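Side-chain contacts in probable ubiquitin-conjugating enzyme E2 7 (Caenorhabditis elegans, PDB 1PZV), which probably works as an E2 enzyme, taking activated ubiquitin from E1 onto its own cysteine and passing it on for covalent attachment to other proteins: residues 5-10 and 61-66; 13-18 and 23-28; 44-49 and 125-130; 89-94 and 115-120; 140-143 and 148-151. All coordinates share one frame; numbering follows the deposited sequence.

Interaction 1 of 5, residues 5-10 and 61-66; sequences SLLLKK and RDYPQK
Y63 meets the neighbouring leucines L7 and L8, which project from the N-terminal helix 5-17 of the UBC fold. With P64 the tyrosine belongs to the proline-rich YPxxPP segment, a sequence hallmark of ubiquitin-conjugating enzymes, in the loop between strands 52-58 and 69-72. Y63 gives up more surface than any other residue of the contact. Its CG lies anti to the backbone N (chi1 171°), which swings the ring toward the helix. There L8 brings one methyl against the CD1–CE1 side of the ring, with L8 CD2 3.4 Å from Y63 CD1. L7 crosses the tyrosine at about a right angle and touches it more lightly, L7 CD2 standing 4.0 Å from Y63 CD1. The meeting is entirely apolar: no hydrogen bond joins the two segments. Beyond it, the phenol OH is hydrogen-bonded to Q11 one turn further along the helix, and F59 meets the ring edge-to-face. A serine in place of Y63 would probably open a gap beside L7 and L8 and leave the Q11 amide without its phenol partner. The same L7 methyl also reaches the proline, L7 CD2 lying 3.4 Å from P64 CG.

Interaction 2 of 5, residues 13-18 and 23-28; sequences ADMRRV and FSAGLV
R16 reaches the strand through a bend at chi3 (67°), which folds its otherwise extending chain over so that the guanidinium comes to the backbone of A25 and G26. In its neighbour M15, chi1 (-149°) instead brings CG beside the methyl of A25. The polar half of the contact is one weak hydrogen bond, R16 NH1 to A25 O at 2.6 Å, well short of straight. A25 O and G26 CA both lie at the guanidinium edge, near its plane, with R16 NH1 3.4 Å from G26 CA. The aliphatic part of the arginine follows the same carbonyl, R16 CG being 3.5 Å from A25 O. The apolar half is a single close pair between buried residues: M15 CG stands 3.8 Å from A25 CB. L12 and W36 also touch A25, while M15 continues onto L119 of helix 115-127. Helix 13-17 and strand 23-27 run at 136° to each other, their axes 7.9 Å apart at closest approach. The strand lies at one end of the four-stranded sheet and pairs with strand 35-41 through S24 and G26. An N-terminal helix turning back into the first strand of an antiparallel meander is the opening element of the UBC fold.

Interaction 3 of 5, residues 44-49 and 125-130; sequences PDTLYE and MLTDPN
Y48 and L126 form the apolar part of this contact, between the loop joining strands 35-41 and 52-58 and the final turn of helix 115-127. L126 CD2 lies over one face of the tyrosine ring, and Y48 CD1 comes within 4.4 Å of L126 CB. The ring also comes near the helix backbone, Y48 CE1 being 3.8 Å from L126 O. Alongside, the two threonines meet at about a right angle: the methyl T46 CG2 is 3.8 Å from T127 OG1 and 4.1 Å from T127 CG2. T46 CG2 is anti to the carbonyl carbon, and that rotation turns the methyl rather than the hydroxyl to the helix.

Hydrogen bonds stay on their own sides. Within the loop, D45 N is bonded to E49 OE1 at 3.1 Å and 164°, approaching from well above the carboxylate plane, while Y48 N makes a weak bond to T46 OG1. The hydroxyls are bonded elsewhere: T127 OG1 to I123 O, T46 OG1 to P43 O, and Y48 OH to W77 O and H78 ND1. The side chain of L126 is about 12 Å from that of C88, the predicted thioester cysteine. With no hydrogen bond bridging the segments, the loop is held to the helix end by van der Waals packing, while the bonds of Y48 OH hold the far end of the ring and are likely to limit its movement against L126.

Interaction 4 of 5, residues 89-94 and 115-120; sequences ISILHD and VETILL
L92 and I118 touch through their terminal methyls, L92 CD2 lying 4.2 Å from I118 CD1, with the two side chains crossing at about a right angle. Beside them I91 points at the helix with CG1 anti to its own backbone N (chi1 -166°), which sends CD1 toward T117 and to 4.4 Å from I118 N. The modelled spacing of this methyl from the T117 methyl is doubtful, though the two residues are clearly neighbours. No hydrogen bond spans the segments. I91 and L92 are presented together by a single turn of 3-10 helix, 90-92, in which L92 N is bonded to I89 O at 3.0 Å. This turn begins two residues after C88, the predicted ubiquitin thioester site of the E2 fold, and packs onto helix 115-127, the central helix of the UBC domain; the side chain of L92 is about 7 Å from that of C88. At the far end of the turn the H93 ring folds back, one face over the chain, with I89 C 3.3 Å above the ring plane and offset toward the rim. On the helix side, T117 OG1 is hydrogen-bonded to T114 N just before the first turn. P68 and W109 also touch I118, and S121, one turn on from T117, is touched by both I89 and I91.

Interaction 5 of 5, residues 140-143 and 148-151; sequences AKMQ and AEFK
Q143 CB sits almost exactly over the centre of the F150 ring, 3.7 Å from its centroid and only 5° off the ring normal, a CH-pi contact. It joins two consecutive helices, 137-144 and 147-161, connected by a very short link in the C-terminal part of the UBC domain. Past CB the glutamine runs on across the same ring, Q143 CG coming 3.6 Å from F150 CE2, and its amide plane is tilted 32° from the ring plane. M142 takes the ring edge instead. Its sulfur makes a Met-aromatic contact there, SD lying 5.3 Å from the F150 centroid, and M142 CG packs 3.6 Å from F150 CB. F150 CG is anti to the backbone N (chi1 -176°), which carries the ring across to both residues, and W77 and L47 are further neighbours of it. An alanine at F150 is likely to leave the glutamine's methylenes without a surface to lie on and the methionine sulfur without its aromatic partner. The end of M142 passes the backbone of F150 and reaches the preceding residue, its methyl CE lying 4.3 Å from E149 OE2.

Interactions 1 and 2 share helix 5-17, and interactions 3 and 4 share helix 115-127. Interaction 2 meets interaction 4 where M15 CE lies 3.6 Å from L119 CD1. Interactions 1 and 4 are tied by a salt bridge, K66 NZ to D94 OD1 at 3.1 Å. Toward the C-terminal end of helix 115-127, M125 SD packs 3.6 Å from I89 CG2, linking interactions 3 and 4. Interaction 5 leans on interaction 3, with L47 CD1 3.6 Å from F150 CE2. Interactions 1 and 5 are 38 Å apart between centres, on opposite sides of the chain's centre. The predicted thioester cysteine C88 lies about 7 Å from L92 of interaction 4 and about 12 Å from L126 of interaction 3, between side chains.

Interaction 1 of 5, residues 5-10 and 61-66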
# COMPACT_ATOMS: atom_id res chain seq x y z
N SER A 5 8.69 -2.27 19.72
CA SER A 5 9.74 -1.48 19.10
C SER A 5 10.84 -2.45 18.67
O SER A 5 11.63 -2.17 17.77
CB SER A 5 10.28 -0.46 20.10
OG SER A 5 11.29 0.37 19.52
N LEU A 6 10.89 -3.59 19.33
CA LEU A 6 11.88 -4.61 19.03
C LEU A 6 11.48 -5.35 17.75
O LEU A 6 12.31 -5.59 16.87
CB LEU A 6 12.00 -5.57 20.22
CG LEU A 6 12.92 -6.81 20.27
CD1 LEU A 6 12.05 -8.06 20.19
CD2 LEU A 6 13.97 -6.78 19.16
N LEU A 7 10.20 -5.68 17.65
CA LEU A 7 9.68 -6.41 16.49
C LEU A 7 9.79 -5.57 15.21
O LEU A 7 10.19 -6.08 14.16
CB LEU A 7 8.23 -6.82 16.74
CG LEU A 7 7.45 -7.67 15.71
CD1 LEU A 7 8.09 -9.05 15.52
CD2 LEU A 7 6.02 -7.80 16.21
N LEU A 8 9.45 -4.28 15.31
CA LEU A 8 9.53 -3.39 14.16
C LEU A 8 10.96 -3.19 13.70
O LEU A 8 11.23 -3.14 12.51
CB LEU A 8 8.90 -2.02 14.47
CG LEU A 8 7.37 -1.98 14.42
CD1 LEU A 8 6.87 -0.55 14.69
CD2 LEU A 8 6.90 -2.46 13.06
N LYS A 9 11.89 -3.08 14.65
CA LYS A 9 13.29 -2.90 14.27
C LYS A 9 13.75 -4.14 13.51
O LYS A 9 14.48 -4.04 12.52
CB LYS A 9 14.17 -2.68 15.51
CG LYS A 9 13.96 -1.31 16.18
CD LYS A 9 14.75 -1.18 17.49
CE LYS A 9 14.38 0.08 18.28
NZ LYS A 9 15.05 0.15 19.64
N LYS A 10 13.30 -5.30 13.97
CA LYS A 10 13.66 -6.56 13.34
C LYS A 10 13.03 -6.64 11.96
O LYS A 10 13.71 -6.94 10.98
CB LYS A 10 13.20 -7.74 14.22
CG LYS A 10 13.32 -9.12 13.58
CD LYS A 10 14.75 -9.47 13.27
CE LYS A 10 14.82 -10.62 12.28
NZ LYS A 10 16.22 -10.92 11.84
N ARG A 61 1.26 1.70 18.92
CA ARG A 61 2.22 1.36 19.97
C ARG A 61 2.22 -0.14 20.27
O ARG A 61 3.21 -0.69 20.76
CB ARG A 61 1.91 2.17 21.24
CG ARG A 61 1.80 3.69 21.02
CD ARG A 61 3.05 4.27 20.34
NE ARG A 61 3.00 5.72 20.25
CZ ARG A 61 3.83 6.47 19.52
NH1 ARG A 61 4.80 5.90 18.82
NH2 ARG A 61 3.70 7.79 19.52
N ASP A 62 1.10 -0.79 19.96
CA ASP A 62 0.89 -2.23 20.18
C ASP A 62 0.80 -2.99 18.85
O ASP A 62 -0.06 -3.85 18.68
CB ASP A 62 -0.40 -2.42 20.95
CG ASP A 62 -1.55 -1.61 20.36
OD1 ASP A 62 -1.43 -0.36 20.33
OD2 ASP A 62 -2.55 -2.21 19.93
N TYR A 63 1.70 -2.66 17.93
CA TYR A 63 1.73 -3.24 16.59
C TYR A 63 1.21 -4.67 16.36
O TYR A 63 0.19 -4.86 15.70
CB TYR A 63 3.15 -3.15 16.03
CG TYR A 63 3.36 -3.92 14.74
CD1 TYR A 63 4.58 -4.53 14.47
CD2 TYR A 63 2.34 -4.04 13.80
CE1 TYR A 63 4.79 -5.24 13.30
CE2 TYR A 63 2.54 -4.75 12.62
CZ TYR A 63 3.77 -5.35 12.38
OH TYR A 63 4.00 -6.06 11.22
N PRO A 64 1.91 -5.68 16.89
CA PRO A 64 1.45 -7.06 16.68
C PRO A 64 -0.07 -7.21 16.61
O PRO A 64 -0.59 -7.71 15.61
CB PRO A 64 2.06 -7.80 17.85
CG PRO A 64 3.32 -7.07 18.09
CD PRO A 64 2.89 -5.63 17.99
N GLN A 65 -0.77 -6.78 17.65
CA GLN A 65 -2.23 -6.92 17.67
C GLN A 65 -2.96 -5.63 17.41
O GLN A 65 -3.77 -5.19 18.22
CB GLN A 65 -2.71 -7.49 19.01
CG GLN A 65 -2.12 -6.83 20.24
CD GLN A 65 -1.11 -7.73 20.93
OE1 GLN A 65 -0.44 -7.32 21.88
NE2 GLN A 65 -1.02 -8.98 20.46
N LYS A 66 -2.68 -5.04 16.26
CA LYS A 66 -3.31 -3.79 15.85
C LYS A 66 -2.63 -3.39 14.56
O LYS A 66 -1.45 -3.05 14.54
CB LYS A 66 -3.13 -2.72 16.94
CG LYS A 66 -3.66 -1.34 16.57
CD LYS A 66 -5.15 -1.34 16.23
CE LYS A 66 -5.58 0.05 15.75
NZ LYS A 66 -7.03 0.12 15.40

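Interaction 2 of 5, residues 13-18 and 23-28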
# COMPACT_ATOMS: atom_id res chain seq x y z
N ALA A 13 14.49 -4.18 9.42
CA ALA A 13 15.81 -4.65 9.04
C ALA A 13 15.77 -5.76 8.01
O ALA A 13 16.55 -5.74 7.06
CB ALA A 13 16.57 -5.12 10.29
N ASP A 14 14.89 -6.74 8.18
CA ASP A 14 14.82 -7.81 7.20
C ASP A 14 14.40 -7.19 5.88
O ASP A 14 14.98 -7.45 4.83
CB ASP A 14 13.80 -8.88 7.60
CG ASP A 14 14.12 -9.54 8.93
OD1 ASP A 14 15.32 -9.79 9.22
OD2 ASP A 14 13.17 -9.82 9.69
N MET A 15 13.39 -6.34 5.98
CA MET A 15 12.82 -5.63 4.86
C MET A 15 13.91 -4.97 4.01
O MET A 15 13.91 -5.06 2.77
CB MET A 15 11.87 -4.55 5.41
CG MET A 15 10.67 -4.21 4.54
SD MET A 15 9.63 -5.64 4.20
CE MET A 15 9.87 -5.75 2.38
N ARG A 16 14.85 -4.31 4.69
CA ARG A 16 15.92 -3.61 4.00
C ARG A 16 17.00 -4.53 3.44
O ARG A 16 17.63 -4.19 2.43
CB ARG A 16 16.55 -2.57 4.93
CG ARG A 16 15.59 -1.48 5.37
CD ARG A 16 16.22 -0.51 6.39
NE ARG A 16 17.31 0.30 5.83
CZ ARG A 16 17.14 1.42 5.11
NH1 ARG A 16 15.92 1.88 4.85
NH2 ARG A 16 18.19 2.08 4.66
N ARG A 17 17.21 -5.68 4.07
CA ARG A 17 18.23 -6.63 3.61
C ARG A 17 17.68 -7.50 2.49
O ARG A 17 18.35 -7.77 1.50
CB ARG A 17 18.72 -7.50 4.77
CG ARG A 17 19.85 -8.45 4.39
CD ARG A 17 20.47 -9.15 5.60
NE ARG A 17 21.62 -9.96 5.17
CZ ARG A 17 22.45 -10.61 6.00
NH1 ARG A 17 23.46 -11.31 5.50
NH2 ARG A 17 22.26 -10.55 7.31
N VAL A 18 16.44 -7.96 2.68
CA VAL A 18 15.75 -8.78 1.69
C VAL A 18 14.35 -8.19 1.56
O VAL A 18 13.42 -8.57 2.28
CB VAL A 18 15.62 -10.24 2.16
CG1 VAL A 18 15.12 -11.10 1.01
CG2 VAL A 18 16.94 -10.74 2.69
N PHE A 23 9.67 -3.09 -3.42
CA PHE A 23 9.31 -2.30 -2.24
C PHE A 23 10.58 -1.87 -1.52
O PHE A 23 11.47 -2.69 -1.25
CB PHE A 23 8.44 -3.12 -1.29
CG PHE A 23 7.01 -3.28 -1.74
CD1 PHE A 23 6.07 -2.28 -1.49
CD2 PHE A 23 6.59 -4.44 -2.39
CE1 PHE A 23 4.73 -2.44 -1.88
CE2 PHE A 23 5.25 -4.61 -2.79
CZ PHE A 23 4.32 -3.61 -2.54
N SER A 24 10.67 -0.58 -1.21
CA SER A 24 11.83 -0.02 -0.51
C SER A 24 11.33 0.63 0.79
O SER A 24 10.50 1.54 0.76
CB SER A 24 12.51 1.02 -1.40
OG SER A 24 13.51 1.74 -0.70
N ALA A 25 11.82 0.16 1.94
CA ALA A 25 11.35 0.70 3.22
C ALA A 25 12.41 1.45 4.01
O ALA A 25 13.57 1.05 4.05
CB ALA A 25 10.74 -0.42 4.08
N GLY A 26 12.00 2.54 4.65
CA GLY A 26 12.92 3.33 5.45
C GLY A 26 12.11 4.06 6.49
O GLY A 26 10.91 3.89 6.57
N LEU A 27 12.77 4.90 7.28
CA LEU A 27 12.09 5.65 8.33
C LEU A 27 12.02 7.13 8.01
O LEU A 27 13.01 7.71 7.56
CB LEU A 27 12.82 5.49 9.65
CG LEU A 27 12.77 4.13 10.32
CD1 LEU A 27 13.71 4.15 11.52
CD2 LEU A 27 11.32 3.80 10.75
N VAL A 28 10.87 7.76 8.25
CA VAL A 28 10.74 9.19 8.02
C VAL A 28 11.71 9.89 8.98
O VAL A 28 12.49 10.76 8.58
CB VAL A 28 9.31 9.69 8.31
CG1 VAL A 28 9.25 11.21 8.16
CG2 VAL A 28 8.31 9.01 7.38

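Interaction 3 of 5, residues 44-49 and 125-130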
# COMPACT_ATOMS: atom_id res chain seq x y z
N PRO A 44 4.77 -5.44 -12.41
CA PRO A 44 4.72 -5.66 -13.85
C PRO A 44 3.45 -6.43 -14.26
O PRO A 44 2.99 -7.33 -13.55
CB PRO A 44 5.99 -6.47 -14.11
CG PRO A 44 6.13 -7.27 -12.85
CD PRO A 44 5.84 -6.23 -11.78
N ASP A 45 2.89 -6.05 -15.41
CA ASP A 45 1.69 -6.68 -15.94
C ASP A 45 0.45 -6.19 -15.21
O ASP A 45 -0.52 -6.93 -15.04
CB ASP A 45 1.78 -8.21 -15.87
CG ASP A 45 2.76 -8.78 -16.91
OD1 ASP A 45 2.85 -10.02 -16.99
OD2 ASP A 45 3.42 -8.00 -17.63
N THR A 46 0.52 -4.94 -14.76
CA THR A 46 -0.59 -4.28 -14.07
C THR A 46 -0.53 -2.86 -14.62
O THR A 46 0.51 -2.44 -15.13
CB THR A 46 -0.40 -4.25 -12.52
OG1 THR A 46 0.52 -3.21 -12.16
CG2 THR A 46 0.13 -5.58 -12.00
N LEU A 47 -1.63 -2.12 -14.52
CA LEU A 47 -1.66 -0.75 -15.01
C LEU A 47 -0.63 0.11 -14.30
O LEU A 47 -0.20 1.16 -14.80
CB LEU A 47 -3.05 -0.15 -14.84
CG LEU A 47 -4.11 -0.87 -15.66
CD1 LEU A 47 -5.46 -0.21 -15.42
CD2 LEU A 47 -3.73 -0.82 -17.14
N TYR A 48 -0.24 -0.35 -13.12
CA TYR A 48 0.76 0.35 -12.35
C TYR A 48 2.02 -0.45 -12.65
O TYR A 48 2.23 -1.51 -12.06
CB TYR A 48 0.38 0.30 -10.87
CG TYR A 48 -1.09 0.57 -10.64
CD1 TYR A 48 -2.06 -0.41 -10.93
CD2 TYR A 48 -1.53 1.79 -10.13
CE1 TYR A 48 -3.41 -0.16 -10.73
CE2 TYR A 48 -2.89 2.05 -9.93
CZ TYR A 48 -3.82 1.07 -10.23
OH TYR A 48 -5.17 1.34 -10.04
N GLU A 49 2.83 0.02 -13.59
CA GLU A 49 4.04 -0.69 -13.96
C GLU A 49 5.31 0.08 -13.67
O GLU A 49 6.22 -0.42 -12.98
CB GLU A 49 4.03 -1.06 -15.43
CG GLU A 49 3.61 -2.48 -15.71
CD GLU A 49 4.51 -3.15 -16.75
OE1 GLU A 49 4.01 -4.00 -17.51
OE2 GLU A 49 5.71 -2.82 -16.79
N MET A 125 -3.62 -6.02 -4.19
CA MET A 125 -4.54 -4.92 -4.40
C MET A 125 -4.33 -4.23 -5.74
O MET A 125 -5.30 -3.93 -6.45
CB MET A 125 -4.39 -3.88 -3.29
CG MET A 125 -5.08 -2.58 -3.63
SD MET A 125 -4.91 -1.39 -2.34
CE MET A 125 -3.18 -0.88 -2.58
N LEU A 126 -3.07 -3.96 -6.08
CA LEU A 126 -2.76 -3.30 -7.34
C LEU A 126 -3.00 -4.23 -8.54
O LEU A 126 -3.46 -3.81 -9.60
CB LEU A 126 -1.31 -2.81 -7.33
CG LEU A 126 -0.92 -1.83 -6.22
CD1 LEU A 126 0.58 -1.62 -6.25
CD2 LEU A 126 -1.66 -0.50 -6.38
N THR A 127 -2.72 -5.51 -8.36
CA THR A 127 -2.89 -6.50 -9.42
C THR A 127 -4.34 -6.94 -9.60
O THR A 127 -4.78 -7.24 -10.72
CB THR A 127 -2.05 -7.76 -9.14
OG1 THR A 127 -0.73 -7.38 -8.75
CG2 THR A 127 -1.99 -8.66 -10.37
N ASP A 128 -5.08 -6.98 -8.50
CA ASP A 128 -6.47 -7.43 -8.53
C ASP A 128 -7.32 -6.70 -7.49
O ASP A 128 -7.52 -7.19 -6.38
CB ASP A 128 -6.50 -8.93 -8.25
CG ASP A 128 -7.68 -9.60 -8.88
OD1 ASP A 128 -8.83 -9.21 -8.58
OD2 ASP A 128 -7.43 -10.53 -9.69
N PRO A 129 -7.85 -5.52 -7.85
CA PRO A 129 -8.68 -4.76 -6.91
C PRO A 129 -9.93 -5.51 -6.43
O PRO A 129 -10.53 -6.29 -7.18
CB PRO A 129 -9.01 -3.50 -7.69
CG PRO A 129 -9.08 -4.00 -9.12
CD PRO A 129 -7.88 -4.92 -9.20
N ASN A 130 -10.30 -5.27 -5.18
CA ASN A 130 -11.49 -5.89 -4.61
C ASN A 130 -12.54 -4.81 -4.48
O ASN A 130 -12.39 -3.88 -3.68
CB ASN A 130 -11.20 -6.50 -3.22
CG ASN A 130 -12.48 -6.91 -2.49
OD1 ASN A 130 -13.12 -6.09 -1.82
ND2 ASN A 130 -12.86 -8.18 -2.62

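Interaction 4 of 5, residues 89-94 and 115-120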
# COMPACT_ATOMS: atom_id res chain seq x y z
N ILE A 89 -7.90 -1.99 2.70
CA ILE A 89 -7.96 -3.42 2.39
C ILE A 89 -8.22 -4.23 3.67
O ILE A 89 -7.90 -3.78 4.77
CB ILE A 89 -6.67 -3.88 1.70
CG1 ILE A 89 -5.46 -3.55 2.59
CG2 ILE A 89 -6.57 -3.22 0.32
CD1 ILE A 89 -4.12 -3.94 2.00
N SER A 90 -8.81 -5.42 3.52
CA SER A 90 -9.17 -6.28 4.66
C SER A 90 -8.10 -6.49 5.73
O SER A 90 -8.35 -6.28 6.92
CB SER A 90 -9.61 -7.66 4.16
OG SER A 90 -10.66 -7.56 3.23
N ILE A 91 -6.92 -6.91 5.29
CA ILE A 91 -5.83 -7.20 6.19
C ILE A 91 -5.38 -6.02 7.06
O ILE A 91 -4.54 -6.19 7.93
CB ILE A 91 -4.63 -7.76 5.41
CG1 ILE A 91 -3.63 -8.38 6.38
CG2 ILE A 91 -3.98 -6.66 4.59
CD1 ILE A 91 -2.49 -9.07 5.70
N LEU A 92 -5.93 -4.84 6.83
CA LEU A 92 -5.57 -3.70 7.66
C LEU A 92 -6.70 -3.50 8.64
O LEU A 92 -6.58 -2.75 9.62
CB LEU A 92 -5.37 -2.44 6.82
CG LEU A 92 -4.11 -2.43 5.94
CD1 LEU A 92 -3.96 -1.06 5.28
CD2 LEU A 92 -2.88 -2.74 6.78
N HIS A 93 -7.81 -4.18 8.37
CA HIS A 93 -8.98 -4.10 9.24
C HIS A 93 -8.69 -4.80 10.55
O HIS A 93 -7.78 -5.60 10.64
CB HIS A 93 -10.23 -4.71 8.57
CG HIS A 93 -10.55 -4.04 7.24
ND1 HIS A 93 -11.51 -4.51 6.38
CD2 HIS A 93 -10.00 -2.94 6.66
CE1 HIS A 93 -11.54 -3.73 5.30
NE2 HIS A 93 -10.64 -2.79 5.45
N ASP A 94 -9.48 -4.52 11.57
CA ASP A 94 -9.11 -5.05 12.86
C ASP A 94 -10.19 -4.97 13.91
O ASP A 94 -10.57 -3.87 14.29
CB ASP A 94 -7.96 -4.19 13.39
CG ASP A 94 -8.36 -2.74 13.66
OD1 ASP A 94 -8.72 -2.40 14.80
OD2 ASP A 94 -8.32 -1.93 12.70
N VAL A 115 4.89 -6.90 8.27
CA VAL A 115 4.92 -5.83 7.28
C VAL A 115 4.95 -6.53 5.93
O VAL A 115 4.33 -6.08 4.97
CB VAL A 115 6.18 -4.95 7.46
CG1 VAL A 115 6.22 -3.89 6.38
CG2 VAL A 115 6.17 -4.31 8.84
N GLU A 116 5.67 -7.64 5.90
CA GLU A 116 5.80 -8.43 4.70
C GLU A 116 4.42 -8.85 4.20
O GLU A 116 4.13 -8.74 3.01
CB GLU A 116 6.65 -9.67 4.97
CG GLU A 116 6.76 -10.62 3.77
CD GLU A 116 7.55 -11.88 4.08
OE1 GLU A 116 7.68 -12.72 3.16
OE2 GLU A 116 8.03 -12.04 5.23
N THR A 117 3.58 -9.34 5.11
CA THR A 117 2.23 -9.77 4.77
C THR A 117 1.45 -8.60 4.14
O THR A 117 0.81 -8.75 3.10
CB THR A 117 1.47 -10.26 6.03
OG1 THR A 117 2.22 -11.30 6.69
CG2 THR A 117 0.09 -10.82 5.65
N ILE A 118 1.51 -7.45 4.79
CA ILE A 118 0.85 -6.25 4.31
C ILE A 118 1.36 -5.94 2.91
O ILE A 118 0.57 -5.85 1.96
CB ILE A 118 1.15 -5.03 5.21
CG1 ILE A 118 0.51 -5.24 6.58
CG2 ILE A 118 0.63 -3.75 4.58
CD1 ILE A 118 0.93 -4.23 7.60
N LEU A 119 2.67 -5.79 2.77
CA LEU A 119 3.23 -5.45 1.47
C LEU A 119 2.82 -6.44 0.38
O LEU A 119 2.56 -6.06 -0.77
CB LEU A 119 4.75 -5.34 1.55
CG LEU A 119 5.26 -4.17 2.41
CD1 LEU A 119 6.76 -4.00 2.20
CD2 LEU A 119 4.54 -2.90 2.02
N LEU A 120 2.73 -7.72 0.74
CA LEU A 120 2.34 -8.73 -0.22
C LEU A 120 0.89 -8.53 -0.62
O LEU A 120 0.56 -8.56 -1.81
CB LEU A 120 2.53 -10.13 0.36
CG LEU A 120 3.97 -10.63 0.38
CD1 LEU A 120 4.07 -11.96 1.09
CD2 LEU A 120 4.47 -10.74 -1.06

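Interaction 5 of 5, residues 140-143 and 148-151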
# COMPACT_ATOMS: atom_id res chain seq x y z
N ALA A 140 -13.84 2.74 -8.77
CA ALA A 140 -14.51 1.45 -8.89
C ALA A 140 -15.44 1.46 -10.10
O ALA A 140 -15.43 0.53 -10.92
CB ALA A 140 -15.30 1.16 -7.62
N LYS A 141 -16.23 2.52 -10.21
CA LYS A 141 -17.17 2.67 -11.31
C LYS A 141 -16.42 2.76 -12.63
O LYS A 141 -16.78 2.11 -13.62
CB LYS A 141 -18.02 3.93 -11.11
CG LYS A 141 -19.09 4.13 -12.17
CD LYS A 141 -20.14 5.15 -11.76
CE LYS A 141 -21.30 5.18 -12.76
NZ LYS A 141 -22.38 6.13 -12.37
N MET A 142 -15.36 3.56 -12.64
CA MET A 142 -14.60 3.74 -13.85
C MET A 142 -14.00 2.48 -14.46
O MET A 142 -14.27 2.17 -15.61
CB MET A 142 -13.49 4.76 -13.63
CG MET A 142 -12.93 5.27 -14.93
SD MET A 142 -11.87 6.67 -14.69
CE MET A 142 -13.03 7.86 -13.98
N GLN A 143 -13.20 1.75 -13.69
CA GLN A 143 -12.58 0.56 -14.24
C GLN A 143 -13.58 -0.47 -14.77
O GLN A 143 -13.29 -1.20 -15.72
CB GLN A 143 -11.69 -0.10 -13.20
CG GLN A 143 -10.76 -1.13 -13.79
CD GLN A 143 -10.13 -1.99 -12.74
OE1 GLN A 143 -9.73 -1.50 -11.68
NE2 GLN A 143 -10.02 -3.29 -13.02
N ALA A 148 -11.76 2.65 -20.66
CA ALA A 148 -10.99 3.51 -21.55
C ALA A 148 -10.25 4.63 -20.83
O ALA A 148 -9.02 4.68 -20.84
CB ALA A 148 -11.92 4.10 -22.61
N GLU A 149 -11.01 5.51 -20.20
CA GLU A 149 -10.42 6.64 -19.50
C GLU A 149 -9.65 6.25 -18.25
O GLU A 149 -8.73 6.97 -17.83
CB GLU A 149 -11.50 7.65 -19.14
CG GLU A 149 -10.95 9.04 -18.91
CD GLU A 149 -11.78 9.82 -17.91
OE1 GLU A 149 -13.02 9.86 -18.09
OE2 GLU A 149 -11.20 10.39 -16.96
N PHE A 150 -10.02 5.12 -17.66
CA PHE A 150 -9.37 4.63 -16.44
C PHE A 150 -7.88 4.35 -16.65
O PHE A 150 -7.04 4.87 -15.92
CB PHE A 150 -10.06 3.36 -15.93
CG PHE A 150 -9.49 2.85 -14.63
CD1 PHE A 150 -9.81 3.47 -13.43
CD2 PHE A 150 -8.62 1.76 -14.61
CE1 PHE A 150 -9.27 3.01 -12.22
CE2 PHE A 150 -8.08 1.30 -13.41
CZ PHE A 150 -8.41 1.92 -12.22
N LYS A 151 -7.55 3.52 -17.64
CA LYS A 151 -6.15 3.22 -17.91
C LYS A 151 -5.42 4.51 -18.20
O LYS A 151 -4.25 4.67 -17.86
CB LYS A 151 -6.02 2.28 -19.12
CG LYS A 151 -6.40 0.84 -18.84
CD LYS A 151 -5.95 -0.11 -19.95
CE LYS A 151 -6.75 0.08 -21.23
NZ LYS A 151 -6.40 -0.94 -22.27